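Local structure of Pbp related beta-lactamase (2QMI) at residues L288-G301 with T310-G322. The protein is a self-compartmentalizing archaeal peptidase, related to penicillin-binding proteins and beta-lactamases, that assembles as an octamer and probably works through a serine nucleophile. Numbering follows the deposited sequence.
Sequences LIIYPNFLGEKLVG and TGYIGYIPEKKIG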
loop_
_atom_site.group_PDB
_atom_site.type_symbol
_atom_site.label_atom_id
_atom_site.label_comp_id
_atom_site.label_asym_id
_atom_site.label_seq_id
_atom_site.Cartn_x
_atom_site.Cartn_y
_atom_site.Cartn_z
ATOM N N LEU A 288 28.411 19.796 37.611
ATOM C CA LEU A 288 29.450 20.215 36.686
ATOM C C LEU A 288 30.338 19.034 36.320
ATOM O O LEU A 288 30.771 18.279 37.197
ATOM C CB LEU A 288 30.291 21.299 37.358
ATOM C CG LEU A 288 30.466 22.685 36.737
ATOM C CD1 LEU A 288 29.174 23.198 36.123
ATOM C CD2 LEU A 288 30.968 23.623 37.844
ATOM N N ILE A 289 30.613 18.880 35.026
ATOM C CA ILE A 289 31.464 17.795 34.561
ATOM C C ILE A 289 32.916 18.280 34.582
ATOM O O ILE A 289 33.200 19.438 34.258
ATOM C CB ILE A 289 31.064 17.353 33.140
ATOM C CG1 ILE A 289 29.600 16.901 33.142
ATOM C CG2 ILE A 289 31.968 16.220 32.668
ATOM C CD1 ILE A 289 29.080 16.456 31.783
ATOM N N ILE A 290 33.835 17.402 34.970
ATOM C CA ILE A 290 35.241 17.783 35.059
ATOM C C ILE A 290 36.084 17.104 33.982
ATOM O O ILE A 290 36.017 15.891 33.817
ATOM C CB ILE A 290 35.789 17.432 36.467
ATOM C CG1 ILE A 290 34.801 17.919 37.533
ATOM C CG2 ILE A 290 37.155 18.074 36.694
ATOM C CD1 ILE A 290 34.435 19.399 37.415
ATOM N N TYR A 291 36.866 17.896 33.249
ATOM C CA TYR A 291 37.731 17.383 32.176
ATOM C C TYR A 291 39.198 17.710 32.495
ATOM O O TYR A 291 39.692 18.765 32.114
ATOM C CB TYR A 291 37.383 18.048 30.836
ATOM C CG TYR A 291 35.930 17.989 30.392
ATOM C CD1 TYR A 291 35.504 17.070 29.423
ATOM C CD2 TYR A 291 34.998 18.914 30.870
ATOM C CE1 TYR A 291 34.188 17.088 28.938
ATOM C CE2 TYR A 291 33.679 18.942 30.392
ATOM C CZ TYR A 291 33.286 18.033 29.430
ATOM O OH TYR A 291 31.999 18.091 28.952
ATOM N N PRO A 292 39.912 16.812 33.195
ATOM C CA PRO A 292 41.317 17.068 33.537
ATOM C C PRO A 292 42.350 17.018 32.398
ATOM O O PRO A 292 43.410 17.635 32.497
ATOM C CB PRO A 292 41.596 16.031 34.623
ATOM C CG PRO A 292 40.694 14.898 34.245
ATOM C CD PRO A 292 39.415 15.609 33.887
ATOM N N ASN A 293 42.036 16.306 31.322
ATOM C CA ASN A 293 42.954 16.176 30.192
ATOM C C ASN A 293 42.400 16.750 28.886
ATOM O O ASN A 293 42.363 16.062 27.867
ATOM C CB ASN A 293 43.295 14.697 29.992
ATOM C CG ASN A 293 43.879 14.066 31.240
ATOM O OD1 ASN A 293 43.510 12.950 31.625
ATOM N ND2 ASN A 293 44.807 14.776 31.880
ATOM N N PHE A 294 41.976 18.008 28.916
ATOM C CA PHE A 294 41.423 18.648 27.724
ATOM C C PHE A 294 42.461 19.521 27.025
ATOM O O PHE A 294 42.553 20.720 27.301
ATOM C CB PHE A 294 40.217 19.515 28.094
ATOM C CG PHE A 294 39.603 20.229 26.921
ATOM C CD1 PHE A 294 38.873 19.529 25.967
ATOM C CD2 PHE A 294 39.772 21.601 26.761
ATOM C CE1 PHE A 294 38.319 20.182 24.869
ATOM C CE2 PHE A 294 39.223 22.265 25.665
ATOM C CZ PHE A 294 38.494 21.550 24.718
ATOM N N LEU A 295 43.234 18.925 26.119
ATOM C CA LEU A 295 44.259 19.668 25.393
ATOM C C LEU A 295 45.223 20.332 26.365
ATOM O O LEU A 295 45.537 21.514 26.234
ATOM C CB LEU A 295 43.613 20.729 24.486
ATOM C CG LEU A 295 42.863 20.218 23.246
ATOM C CD1 LEU A 295 41.724 19.315 23.679
ATOM C CD2 LEU A 295 42.327 21.393 22.425
ATOM N N GLY A 296 45.683 19.560 27.346
ATOM C CA GLY A 296 46.612 20.079 28.335
ATOM C C GLY A 296 46.025 21.079 29.318
ATOM O O GLY A 296 46.770 21.787 29.992
ATOM N N GLU A 297 44.697 21.149 29.403
ATOM C CA GLU A 297 44.037 22.072 30.325
ATOM C C GLU A 297 42.953 21.368 31.145
ATOM O O GLU A 297 42.523 20.254 30.812
ATOM C CB GLU A 297 43.381 23.211 29.548
ATOM C CG GLU A 297 44.301 23.996 28.633
ATOM C CD GLU A 297 45.389 24.739 29.386
ATOM O OE1 GLU A 297 45.162 25.140 30.554
ATOM O OE2 GLU A 297 46.471 24.939 28.799
ATOM N N LYS A 298 42.520 22.016 32.224
ATOM C CA LYS A 298 41.446 21.467 33.050
ATOM C C LYS A 298 40.166 22.177 32.612
ATOM O O LYS A 298 40.028 23.388 32.797
ATOM C CB LYS A 298 41.682 21.734 34.539
ATOM C CG LYS A 298 40.665 21.020 35.433
ATOM C CD LYS A 298 40.642 21.561 36.857
ATOM C CE LYS A 298 39.640 20.783 37.708
ATOM N NZ LYS A 298 39.495 21.341 39.085
ATOM N N LEU A 299 39.244 21.422 32.020
ATOM C CA LEU A 299 37.979 21.976 31.540
ATOM C C LEU A 299 36.809 21.717 32.493
ATOM O O LEU A 299 36.718 20.667 33.129
ATOM C CB LEU A 299 37.648 21.386 30.161
ATOM C CG LEU A 299 36.323 21.779 29.495
ATOM C CD1 LEU A 299 36.355 23.239 29.093
ATOM C CD2 LEU A 299 36.093 20.903 28.268
ATOM N N VAL A 300 35.909 22.688 32.586
ATOM C CA VAL A 300 34.737 22.547 33.439
ATOM C C VAL A 300 33.528 22.969 32.621
ATOM O O VAL A 300 33.517 24.050 32.036
ATOM C CB VAL A 300 34.846 23.426 34.706
ATOM C CG1 VAL A 300 33.596 23.270 35.557
ATOM C CG2 VAL A 300 36.076 23.019 35.515
ATOM N N GLY A 301 32.518 22.110 32.567
ATOM C CA GLY A 301 31.329 22.434 31.801
ATOM C C GLY A 301 30.212 21.428 32.007
ATOM O O GLY A 301 30.352 20.478 32.783
ATOM N N THR A 310 18.890 22.396 23.040
ATOM C CA THR A 310 20.087 21.805 23.641
ATOM C C THR A 310 21.100 22.919 23.882
ATOM O O THR A 310 20.997 23.992 23.296
ATOM C CB THR A 310 20.749 20.711 22.748
ATOM O OG1 THR A 310 21.237 21.296 21.538
ATOM C CG2 THR A 310 19.752 19.609 22.423
ATOM N N GLY A 311 22.070 22.668 24.755
ATOM C CA GLY A 311 23.061 23.686 25.035
ATOM C C GLY A 311 24.292 23.164 25.746
ATOM O O GLY A 311 24.364 21.988 26.108
ATOM N N TYR A 312 25.265 24.050 25.939
ATOM C CA TYR A 312 26.501 23.703 26.621
ATOM C C TYR A 312 27.232 24.964 27.074
ATOM O O TYR A 312 27.209 25.987 26.392
ATOM C CB TYR A 312 27.427 22.915 25.694
ATOM C CG TYR A 312 28.678 22.412 26.372
ATOM C CD1 TYR A 312 28.653 21.254 27.151
ATOM C CD2 TYR A 312 29.887 23.102 26.254
ATOM C CE1 TYR A 312 29.797 20.790 27.791
ATOM C CE2 TYR A 312 31.037 22.650 26.892
ATOM C CZ TYR A 312 30.987 21.493 27.656
ATOM O OH TYR A 312 32.122 21.027 28.283
ATOM N N ILE A 313 27.859 24.888 28.240
ATOM C CA ILE A 313 28.644 25.994 28.758
ATOM C C ILE A 313 29.910 25.337 29.272
ATOM O O ILE A 313 29.876 24.202 29.743
ATOM C CB ILE A 313 27.952 26.767 29.939
ATOM C CG1 ILE A 313 27.826 25.862 31.166
ATOM C CG2 ILE A 313 26.596 27.314 29.495
ATOM C CD1 ILE A 313 27.401 26.604 32.419
ATOM N N GLY A 314 31.028 26.039 29.149
ATOM C CA GLY A 314 32.292 25.501 29.608
ATOM C C GLY A 314 33.294 26.626 29.785
ATOM O O GLY A 314 33.187 27.673 29.149
ATOM N N TYR A 315 34.266 26.413 30.659
ATOM C CA TYR A 315 35.286 27.416 30.912
ATOM C C TYR A 315 36.565 26.772 31.432
ATOM O O TYR A 315 36.553 25.669 31.975
ATOM C CB TYR A 315 34.770 28.455 31.922
ATOM C CG TYR A 315 34.433 27.895 33.297
ATOM C CD1 TYR A 315 33.282 27.120 33.505
ATOM C CD2 TYR A 315 35.277 28.117 34.383
ATOM C CE1 TYR A 315 32.987 26.581 34.764
ATOM C CE2 TYR A 315 34.995 27.585 35.638
ATOM C CZ TYR A 315 33.851 26.817 35.824
ATOM O OH TYR A 315 33.599 26.281 37.073
ATOM N N ILE A 316 37.675 27.472 31.248
ATOM C CA ILE A 316 38.966 26.990 31.704
ATOM C C ILE A 316 39.558 28.111 32.548
ATOM O O ILE A 316 40.208 29.014 32.029
ATOM C CB ILE A 316 39.878 26.658 30.500
ATOM C CG1 ILE A 316 39.208 25.570 29.652
ATOM C CG2 ILE A 316 41.259 26.206 30.990
ATOM C CD1 ILE A 316 39.987 25.142 28.425
ATOM N N PRO A 317 39.314 28.067 33.873
ATOM C CA PRO A 317 39.785 29.051 34.856
ATOM C C PRO A 317 41.252 29.405 34.687
ATOM O O PRO A 317 41.622 30.577 34.764
ATOM C CB PRO A 317 39.513 28.362 36.188
ATOM C CG PRO A 317 38.314 27.560 35.901
ATOM C CD PRO A 317 38.646 26.948 34.561
ATOM N N GLU A 318 42.080 28.389 34.467
ATOM C CA GLU A 318 43.515 28.598 34.279
ATOM C C GLU A 318 43.837 29.623 33.196
ATOM O O GLU A 318 44.689 30.485 33.387
ATOM C CB GLU A 318 44.201 27.278 33.922
ATOM C CG GLU A 318 44.535 26.387 35.117
ATOM C CD GLU A 318 45.706 26.915 35.921
ATOM O OE1 GLU A 318 46.148 26.202 36.857
ATOM O OE2 GLU A 318 46.184 28.037 35.621
ATOM N N LYS A 319 43.165 29.514 32.055
ATOM C CA LYS A 319 43.396 30.416 30.930
ATOM C C LYS A 319 42.356 31.526 30.875
ATOM O O LYS A 319 42.375 32.362 29.973
ATOM C CB LYS A 319 43.367 29.625 29.617
ATOM C CG LYS A 319 44.558 28.693 29.413
ATOM C CD LYS A 319 45.854 29.486 29.193
ATOM C CE LYS A 319 47.067 28.567 29.031
ATOM N NZ LYS A 319 47.348 27.774 30.276
ATOM N N LYS A 320 41.443 31.514 31.840
ATOM C CA LYS A 320 40.376 32.504 31.926
ATOM C C LYS A 320 39.522 32.634 30.670
ATOM O O LYS A 320 39.175 33.733 30.248
ATOM C CB LYS A 320 40.954 33.861 32.317
ATOM C CG LYS A 320 41.286 33.944 33.800
ATOM C CD LYS A 320 41.790 35.318 34.190
ATOM C CE LYS A 320 43.134 35.617 33.523
ATOM N NZ LYS A 320 43.643 36.956 33.929
ATOM N N ILE A 321 39.166 31.497 30.089
ATOM C CA ILE A 321 38.337 31.489 28.894
ATOM C C ILE A 321 37.070 30.672 29.156
ATOM O O ILE A 321 37.034 29.837 30.060
ATOM C CB ILE A 321 39.120 30.901 27.686
ATOM C CG1 ILE A 321 39.840 29.616 28.108
ATOM C CG2 ILE A 321 40.123 31.945 27.154
ATOM C CD1 ILE A 321 40.581 28.917 26.991
ATOM N N GLY A 322 36.027 30.927 28.375
ATOM C CA GLY A 322 34.780 30.203 28.556
ATOM C C GLY A 322 33.895 30.356 27.340
ATOM O O GLY A 322 34.011 31.340 26.614
HETATM O O HOH W 1 41.648 25.369 34.419
#
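V300 and Y315 pair in antiparallel register between strands 297-301 and 310-316, V300 N giving a hydrogen bond of 3.1 Å to Y315 O and Y315 N one of 2.8 Å to V300 O, while the next pair, G301 and G314, brings two glycine CA atoms to 3.9 Å. Paired across the strands, V300 and Y315 send their side chains out side by side on one face of the sheet. Y315 takes the crowded position between its backbone N and carbonyl carbon (chi1 62°), which brings one face of the ring against V300, whose CB sits 4.0 Å from the ring centroid, offset toward the rim, in a CH-pi contact. V300 CG1 reaches along to the hydroxyl end, where Y315 OH is hydrogen-bonded to E268; L248 and I252 of helix 241-252 also pack on this tyrosine. On the other face of the sheet, I316 sends CG1 to L299 CD1 at 3.7 Å and ends with CD1 at the edge of the F294 ring, whose centre is covered by L299 CD2. Further along that face, Y312 extends with CG anti to its backbone N (chi1 -175°) and meets Y291 from the opposite direction; Y312 OH donates a weak bond of 3.0 Å to Y291 OH, with helix 334-345 packing on both tyrosines. Toward the turn after I316, the bent chains of E297 and K319 cross at about a right angle in a weakly bonded salt bridge, K319 NZ facing both carboxylate oxygens, E297 OE2 the nearer at 3.3 Å, and a water links K298 O to E318 N. The turn through 317-320 closes with a G1 beta bulge, K320 and I321 sharing I316 as their partner, before strand 321-327 continues. The whole forms successive antiparallel hairpins in the central sheet of the beta-lactamase fold, where strand 297-305 carries H302, probably part of the counterpart of the K(T/S)G motif beside what is probably the SxxK serine.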